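Local coordinates for protein beta-agarase (Persicobacter, PDB 6AII) that hydrolyses agarose as a GH16 family beta-agarase, releasing neoagarobiose, and carries a bound calcium ion in its catalytic domain, at residues Q2-A7 against S28-Y33; G74-V79 against G106-K111; Q20-A25 against T322-T327. All blocks are in the same frame, centred on the assembly; numbering follows the deposited sequence.

Contact 1: residues Q2-A7 against S28-Y33; sequences QAQDWA and SDDFNY. With CA (calcium ion), chain B.
D5, D30 and N32 meet at a calcium ion. D5 OD2 lies 2.3 Å from the calcium, the backbone D30 O also 2.3 Å, and N32 OD1 2.5 Å. A water completes this part of the shell, while G74 and D316 supply the remaining protein ligands. The cation would probably offset the repulsion between the nearby D5 and D30 carboxylates.

Hydrogen bonds fix the ligands in turn. The amide of N32 is divided between two tasks: its OD1 goes to the metal, and its ND2 donates to D5 OD1 at 2.9 Å, arriving 37° out of the carboxylate plane, with a weaker bond to OD2. D5 N donates to the anti lone pair of D30 OD2 at 2.9 Å. The D30 carboxylate is thus held by the loop it faces although only its backbone oxygen binds calcium; CG sits between the backbone N and the carbonyl carbon (chi1 58°), which folds the group back toward D5. Water extends the link, one molecule bridging Q4 OE1 and D30 OD1.

W6 packs by its ring edge against the backbone at D29, CZ3 coming within 3.8 Å of D29 C, and obliquely against S28, with CH2 4.0 Å from S28 CB; Q4 CB, from the same segment, lies over one face toward the rim. Behind this, D29 OD1 accepts from F31 N in an Asx turn that shapes the loop presenting D30 O and N32. Together, the two loops flanking strand 19-23 supply half of the protein atoms that bind the calcium on the convex side of the GH16 beta-jelly-roll.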
# COMPACT_ATOMS: atom_id res chain seq x y z
N GLN A 2 -27.02 -0.46 10.62
CA GLN A 2 -26.61 -1.83 10.39
C GLN A 2 -25.12 -1.96 10.77
O GLN A 2 -24.40 -0.94 10.74
CB GLN A 2 -26.97 -2.28 8.96
CG GLN A 2 -25.82 -2.25 7.97
CD GLN A 2 -26.28 -2.59 6.58
OE1 GLN A 2 -27.40 -2.26 6.19
NE2 GLN A 2 -25.42 -3.25 5.82
N ALA A 3 -24.73 -3.16 11.20
CA ALA A 3 -23.29 -3.56 11.48
C ALA A 3 -22.48 -3.17 10.24
O ALA A 3 -22.97 -3.32 9.11
CB ALA A 3 -23.23 -5.06 11.74
N GLN A 4 -21.24 -2.72 10.46
CA GLN A 4 -20.37 -2.36 9.29
C GLN A 4 -19.86 -3.64 8.64
O GLN A 4 -20.00 -4.75 9.16
CB GLN A 4 -19.27 -1.48 9.86
CG GLN A 4 -19.94 -0.27 10.52
CD GLN A 4 -19.11 0.96 10.69
OE1 GLN A 4 -19.02 1.82 9.81
NE2 GLN A 4 -18.58 1.08 11.89
N ASP A 5 -19.22 -3.45 7.46
CA ASP A 5 -18.81 -4.60 6.68
C ASP A 5 -17.82 -5.48 7.46
O ASP A 5 -17.73 -6.66 7.21
CB ASP A 5 -18.17 -4.20 5.36
CG ASP A 5 -19.12 -3.71 4.28
OD1 ASP A 5 -20.35 -3.83 4.42
OD2 ASP A 5 -18.59 -3.17 3.32
N TRP A 6 -16.98 -4.89 8.29
CA TRP A 6 -15.95 -5.62 9.02
C TRP A 6 -16.51 -6.21 10.32
O TRP A 6 -15.76 -6.75 11.11
CB TRP A 6 -14.75 -4.71 9.33
CG TRP A 6 -15.16 -3.44 10.00
CD1 TRP A 6 -15.55 -3.28 11.29
CD2 TRP A 6 -15.20 -2.14 9.41
NE1 TRP A 6 -15.79 -1.97 11.58
CE2 TRP A 6 -15.64 -1.25 10.42
CE3 TRP A 6 -14.95 -1.66 8.13
CZ2 TRP A 6 -15.77 0.10 10.17
CZ3 TRP A 6 -15.08 -0.32 7.89
CH2 TRP A 6 -15.50 0.55 8.91
N ALA A 7 -17.78 -6.00 10.60
CA ALA A 7 -18.27 -6.44 11.93
C ALA A 7 -18.16 -7.96 12.02
O ALA A 7 -18.34 -8.63 11.05
CB ALA A 7 -19.68 -6.00 12.16
N SER A 28 -11.99 5.49 8.76
CA SER A 28 -12.65 4.23 8.58
C SER A 28 -13.86 4.40 7.67
O SER A 28 -14.60 5.41 7.79
CB SER A 28 -13.08 3.56 9.91
OG SER A 28 -11.99 3.42 10.81
N ASP A 29 -14.07 3.46 6.72
CA ASP A 29 -15.13 3.59 5.74
C ASP A 29 -15.37 2.24 5.09
O ASP A 29 -14.36 1.60 4.69
CB ASP A 29 -14.78 4.64 4.69
CG ASP A 29 -15.93 5.12 3.83
OD1 ASP A 29 -16.98 4.44 3.74
OD2 ASP A 29 -15.78 6.27 3.32
N ASP A 30 -16.65 1.78 4.99
CA ASP A 30 -16.91 0.55 4.24
C ASP A 30 -17.53 0.75 2.85
O ASP A 30 -17.92 -0.21 2.21
CB ASP A 30 -17.69 -0.44 5.09
CG ASP A 30 -19.01 0.02 5.65
OD1 ASP A 30 -19.42 1.16 5.39
OD2 ASP A 30 -19.63 -0.83 6.32
N PHE A 31 -17.53 2.02 2.38
CA PHE A 31 -17.73 2.33 0.95
C PHE A 31 -19.03 1.77 0.35
O PHE A 31 -19.04 1.25 -0.77
CB PHE A 31 -16.50 1.82 0.16
CG PHE A 31 -15.27 2.59 0.51
CD1 PHE A 31 -15.24 3.95 0.29
CD2 PHE A 31 -14.15 1.98 1.07
CE1 PHE A 31 -14.12 4.70 0.59
CE2 PHE A 31 -13.03 2.73 1.37
CZ PHE A 31 -13.02 4.08 1.13
N ASN A 32 -20.12 1.90 1.11
CA ASN A 32 -21.39 1.31 0.67
C ASN A 32 -22.33 2.42 0.20
O ASN A 32 -23.55 2.33 0.33
CB ASN A 32 -21.95 0.37 1.74
CG ASN A 32 -21.02 -0.80 2.05
OD1 ASN A 32 -20.30 -1.36 1.19
ND2 ASN A 32 -21.09 -1.24 3.30
N TYR A 33 -21.75 3.48 -0.34
CA TYR A 33 -22.47 4.59 -0.93
C TYR A 33 -21.97 4.79 -2.36
O TYR A 33 -20.92 4.22 -2.74
CB TYR A 33 -22.28 5.87 -0.12
CG TYR A 33 -20.82 6.18 0.15
CD1 TYR A 33 -20.04 6.84 -0.76
CD2 TYR A 33 -20.19 5.70 1.29
CE1 TYR A 33 -18.69 7.11 -0.53
CE2 TYR A 33 -18.86 5.96 1.53
CZ TYR A 33 -18.09 6.65 0.62
OH TYR A 33 -16.78 6.90 0.86
CA CA B . -17.97 -2.35 1.27
O HOH W 1 -18.29 3.68 7.28
O HOH W 2 -20.70 2.24 7.43
O HOH W 3 -17.10 4.09 9.35
O HOH W 4 -19.58 -4.16 0.57

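Contact 2: residues G74-V79 against G106-K111; sequences GHMNIV and GCVVSK. With CA (calcium ion), chain B.
M76 and V108 reach toward each other tip to tip, M76 SD standing 3.8 Å from V108 CG2 and only slightly farther from CG1. With CG anti to the backbone N (chi1 172°), the methionine chain runs straight out from its strand and bends only at chi3, where the sulfur meets the valine. Beside it, I78 CD1 comes to 4.3 Å from the same V108 CG2, and I78 CG2 lies against the backbone of G106, 3.3 Å from G106 O. A side chain on G106 would point at this methyl and meet it closely, so the glycine lets the strands approach here.

Around these groups, W48 touches both M76 and V108, F31 adjoins M76, and I284 packs on I78. Strand 75-79 is set by backbone bonds from M76 and I78 to V315 and M313, whereas G106 pairs with I286 in the other sheet. At the start of the first segment, G74 O binds calcium at 2.2 Å, tying this end of the strand to the metal.

The strand axes approach to 8.5 Å at 133°, and apolar side chains fill the interface between two sheets, as in the hydrophobic core of a beta-sandwich, here the GH16 jelly roll.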
# COMPACT_ATOMS: atom_id res chain seq x y z
N GLY A 74 -20.33 -1.38 -3.45
CA GLY A 74 -19.77 -1.77 -2.13
C GLY A 74 -18.30 -1.52 -1.97
O GLY A 74 -17.76 -1.82 -0.87
N HIS A 75 -17.66 -0.89 -2.97
CA HIS A 75 -16.20 -0.65 -2.86
C HIS A 75 -15.81 0.65 -3.56
O HIS A 75 -16.43 1.09 -4.55
CB HIS A 75 -15.41 -1.81 -3.47
CG HIS A 75 -16.04 -2.39 -4.66
ND1 HIS A 75 -15.93 -1.79 -5.92
CD2 HIS A 75 -16.80 -3.48 -4.83
CE1 HIS A 75 -16.63 -2.55 -6.78
NE2 HIS A 75 -17.14 -3.55 -6.15
N MET A 76 -14.70 1.19 -3.07
CA MET A 76 -14.00 2.26 -3.79
C MET A 76 -13.31 1.59 -5.00
O MET A 76 -12.77 0.46 -4.85
CB MET A 76 -12.94 2.92 -2.92
CG MET A 76 -12.08 3.88 -3.67
SD MET A 76 -11.06 4.88 -2.49
CE MET A 76 -12.17 6.05 -1.91
N ASN A 77 -13.36 2.24 -6.13
CA ASN A 77 -12.78 1.76 -7.39
C ASN A 77 -11.61 2.69 -7.74
O ASN A 77 -11.79 3.91 -7.83
CB ASN A 77 -13.79 1.85 -8.53
CG ASN A 77 -15.05 1.08 -8.24
OD1 ASN A 77 -14.92 -0.12 -8.10
ND2 ASN A 77 -16.20 1.78 -8.21
N ILE A 78 -10.44 2.11 -7.93
CA ILE A 78 -9.24 2.84 -8.36
C ILE A 78 -8.90 2.29 -9.75
O ILE A 78 -8.43 1.16 -9.88
CB ILE A 78 -8.13 2.77 -7.33
CG1 ILE A 78 -8.61 3.21 -5.94
CG2 ILE A 78 -6.98 3.64 -7.80
CD1 ILE A 78 -7.58 3.06 -4.85
N VAL A 79 -9.22 3.08 -10.78
CA VAL A 79 -9.36 2.59 -12.14
C VAL A 79 -8.13 2.87 -13.01
O VAL A 79 -7.63 3.97 -12.94
CB VAL A 79 -10.60 3.18 -12.81
CG1 VAL A 79 -10.70 2.75 -14.24
CG2 VAL A 79 -11.83 2.79 -11.96
N GLY A 106 -5.76 6.03 -10.79
CA GLY A 106 -6.26 6.77 -9.65
C GLY A 106 -5.34 6.72 -8.46
O GLY A 106 -4.49 5.79 -8.28
N CYS A 107 -5.52 7.71 -7.58
CA CYS A 107 -4.75 7.86 -6.39
C CYS A 107 -5.64 8.51 -5.33
O CYS A 107 -6.36 9.46 -5.67
CB CYS A 107 -3.50 8.70 -6.67
SG CYS A 107 -2.44 8.93 -5.25
N VAL A 108 -5.65 7.95 -4.11
CA VAL A 108 -6.47 8.45 -3.05
C VAL A 108 -5.62 8.77 -1.83
O VAL A 108 -4.75 7.96 -1.46
CB VAL A 108 -7.53 7.38 -2.72
CG1 VAL A 108 -8.31 7.77 -1.50
CG2 VAL A 108 -8.45 7.18 -3.92
N VAL A 109 -5.86 9.96 -1.16
CA VAL A 109 -5.10 10.32 0.00
C VAL A 109 -6.06 10.73 1.12
O VAL A 109 -7.03 11.48 0.87
CB VAL A 109 -4.09 11.44 -0.29
CG1 VAL A 109 -3.34 11.77 0.99
CG2 VAL A 109 -3.12 11.07 -1.40
N SER A 110 -5.87 10.22 2.32
CA SER A 110 -6.78 10.56 3.40
C SER A 110 -6.66 12.04 3.79
O SER A 110 -5.61 12.63 3.62
CB SER A 110 -6.52 9.73 4.63
OG SER A 110 -5.27 9.97 5.21
N LYS A 111 -7.78 12.57 4.25
CA LYS A 111 -7.76 13.85 4.96
C LYS A 111 -7.11 13.69 6.33
O LYS A 111 -6.31 14.52 6.76
CB LYS A 111 -9.19 14.38 5.13
CG LYS A 111 -9.20 15.74 5.83
CD LYS A 111 -10.59 16.25 6.04
CE LYS A 111 -11.14 16.91 4.81
NZ LYS A 111 -12.54 17.36 5.04
CA CA B . -17.97 -2.35 1.27
O HOH W 4 -19.58 -4.16 0.57

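Contact 3: residues Q20-A25 against T322-T327; sequences QWKLQA and TPEVVT
Q20 turns CG between its backbone N and carbonyl carbon (chi1 62°) and then runs extended, which carries its amide across the neighbouring strand to the carboxylate of E324. Q20 NE2 donates to E324 OE1 at 3.0 Å; the acceptor lies in the amide plane of Q20, while the donor comes to the anti side of the carboxylate, 34° out of its plane. Water carries the amide farther: one molecule donates to Q20 OE1 and accepts from T327 N, and another accepts from NE2 and also meets T327 OG1, which bonds as well to O of H330, evidently a residue of the C-terminal histidine tag. Were Q20 shortened to an alanine, E324 OE1 would be likely to lose this donor, and the loop at T327 its water-borne link to strand 19-23.

The backbones pair antiparallel. Q20 and E324 form one hydrogen-bonded pair, with Q20 N to E324 O at 2.7 Å and E324 N to Q20 O at 2.8 Å; K22 and T322 form the next, including K22 N to T322 O at 2.8 Å. W21 and P323 are the non-hydrogen-bonded pair between them. This joins the N-terminal strand 19-23 to the C-terminal strand 312-325 within one antiparallel sheet of the jelly roll.

On the side of the sheet bearing Q20, K22 stretches past the carboxylate, its CD 3.8 Å from E324 OE2, and a water donates to that oxygen while accepting weakly from K22 NZ. The other side carries W21, whose CZ3 packs 3.9 Å from P323 CD; its NE1 donates to A13 O, and Y222 meets the indole edge-to-face.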
# COMPACT_ATOMS: atom_id res chain seq x y z
N GLN A 20 -8.80 -2.47 24.81
CA GLN A 20 -9.73 -2.85 23.76
C GLN A 20 -9.51 -1.91 22.56
O GLN A 20 -8.95 -0.82 22.70
CB GLN A 20 -11.16 -2.77 24.29
CG GLN A 20 -11.55 -1.38 24.71
CD GLN A 20 -12.88 -1.37 25.42
OE1 GLN A 20 -13.36 -2.40 25.87
NE2 GLN A 20 -13.46 -0.18 25.53
N TRP A 21 -9.95 -2.29 21.38
CA TRP A 21 -9.77 -1.42 20.22
C TRP A 21 -10.94 -0.47 20.07
O TRP A 21 -12.09 -0.89 20.18
CB TRP A 21 -9.66 -2.27 18.96
CG TRP A 21 -8.43 -3.09 18.89
CD1 TRP A 21 -8.32 -4.44 18.99
CD2 TRP A 21 -7.11 -2.60 18.65
NE1 TRP A 21 -7.03 -4.83 18.79
CE2 TRP A 21 -6.26 -3.74 18.62
CE3 TRP A 21 -6.55 -1.33 18.47
CZ2 TRP A 21 -4.89 -3.63 18.40
CZ3 TRP A 21 -5.19 -1.23 18.27
CH2 TRP A 21 -4.38 -2.37 18.24
N LYS A 22 -10.65 0.78 19.73
CA LYS A 22 -11.66 1.76 19.45
C LYS A 22 -11.53 2.28 18.01
O LYS A 22 -10.46 2.69 17.58
CB LYS A 22 -11.54 2.95 20.41
CG LYS A 22 -12.50 4.09 20.11
CD LYS A 22 -12.29 5.34 20.88
CE LYS A 22 -13.31 6.39 20.48
NZ LYS A 22 -13.22 7.58 21.35
N LEU A 23 -12.65 2.18 17.27
CA LEU A 23 -12.62 2.61 15.85
C LEU A 23 -12.27 4.09 15.73
O LEU A 23 -12.84 4.94 16.46
CB LEU A 23 -13.96 2.31 15.18
CG LEU A 23 -13.94 2.46 13.65
CD1 LEU A 23 -13.30 1.26 12.95
CD2 LEU A 23 -15.35 2.64 13.14
N GLN A 24 -11.32 4.42 14.85
CA GLN A 24 -11.04 5.82 14.53
C GLN A 24 -11.95 6.22 13.38
O GLN A 24 -11.70 5.91 12.19
CB GLN A 24 -9.55 6.03 14.25
CG GLN A 24 -9.20 7.50 14.00
CD GLN A 24 -7.73 7.78 13.84
OE1 GLN A 24 -6.89 7.11 14.46
NE2 GLN A 24 -7.41 8.76 13.00
N ALA A 25 -13.03 6.93 13.68
CA ALA A 25 -14.08 7.18 12.66
C ALA A 25 -13.58 7.93 11.41
O ALA A 25 -14.08 7.64 10.33
CB ALA A 25 -15.20 7.95 13.31
N THR A 322 -7.53 2.41 17.53
CA THR A 322 -6.56 2.75 18.51
C THR A 322 -6.96 2.06 19.85
O THR A 322 -8.10 1.76 20.08
CB THR A 322 -6.41 4.27 18.68
OG1 THR A 322 -7.64 4.73 19.27
CG2 THR A 322 -6.03 4.94 17.38
N PRO A 323 -5.99 1.75 20.70
CA PRO A 323 -6.19 1.04 21.95
C PRO A 323 -6.78 1.97 23.01
O PRO A 323 -6.36 3.17 23.07
CB PRO A 323 -4.82 0.60 22.49
CG PRO A 323 -3.84 1.01 21.44
CD PRO A 323 -4.54 1.91 20.47
N GLU A 324 -7.74 1.41 23.77
CA GLU A 324 -8.27 2.16 24.92
C GLU A 324 -8.40 1.20 26.09
O GLU A 324 -8.57 0.03 25.90
CB GLU A 324 -9.58 2.80 24.46
CG GLU A 324 -10.79 2.50 25.22
CD GLU A 324 -12.00 3.13 24.55
OE1 GLU A 324 -12.83 2.33 24.10
OE2 GLU A 324 -12.11 4.38 24.55
N VAL A 325 -8.25 1.74 27.30
CA VAL A 325 -8.43 0.87 28.46
C VAL A 325 -9.89 0.43 28.48
O VAL A 325 -10.82 1.18 28.16
CB VAL A 325 -7.99 1.60 29.75
CG1 VAL A 325 -8.28 0.76 30.97
CG2 VAL A 325 -6.54 2.04 29.69
N VAL A 326 -10.09 -0.79 28.95
CA VAL A 326 -11.44 -1.29 29.14
C VAL A 326 -12.21 -0.38 30.11
O VAL A 326 -11.63 0.25 31.01
CB VAL A 326 -11.46 -2.75 29.64
CG1 VAL A 326 -10.93 -3.66 28.52
CG2 VAL A 326 -10.63 -2.96 30.91
N THR A 327 -13.51 -0.32 29.83
CA THR A 327 -14.36 0.67 30.47
C THR A 327 -15.30 0.09 31.52
O THR A 327 -16.01 0.91 32.16
CB THR A 327 -15.14 1.46 29.40
OG1 THR A 327 -15.76 0.55 28.51
CG2 THR A 327 -14.24 2.38 28.60
O HOH W 5 -14.81 -2.49 28.24
O HOH W 6 -16.06 0.89 26.08
O HOH W 7 -9.80 5.47 17.69
O HOH W 8 -14.34 5.93 23.93

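Contact 1 touches both others, its centre about 15 Å from that of contact 2 and about 18 Å from that of contact 3; the centres of contacts 2 and 3 lie about 26 Å apart. Strand 312-325 connects all three, pairing with strand 19-23 in contact 3, bordering strand 75-79 of contact 2, and bringing D316 to the calcium. That ion and a water belong to both contacts 1 and 2, where F31 packs on M76; L23 touches Q4, W6 and S28, linking contacts 1 and 3. Along the chain, contact 1 closes before contact 2 opens, while contact 3 encloses contact 2 and crosses contact 1; pairing of strands 19-23 and 312-325 ties the first and last strands into one sheet.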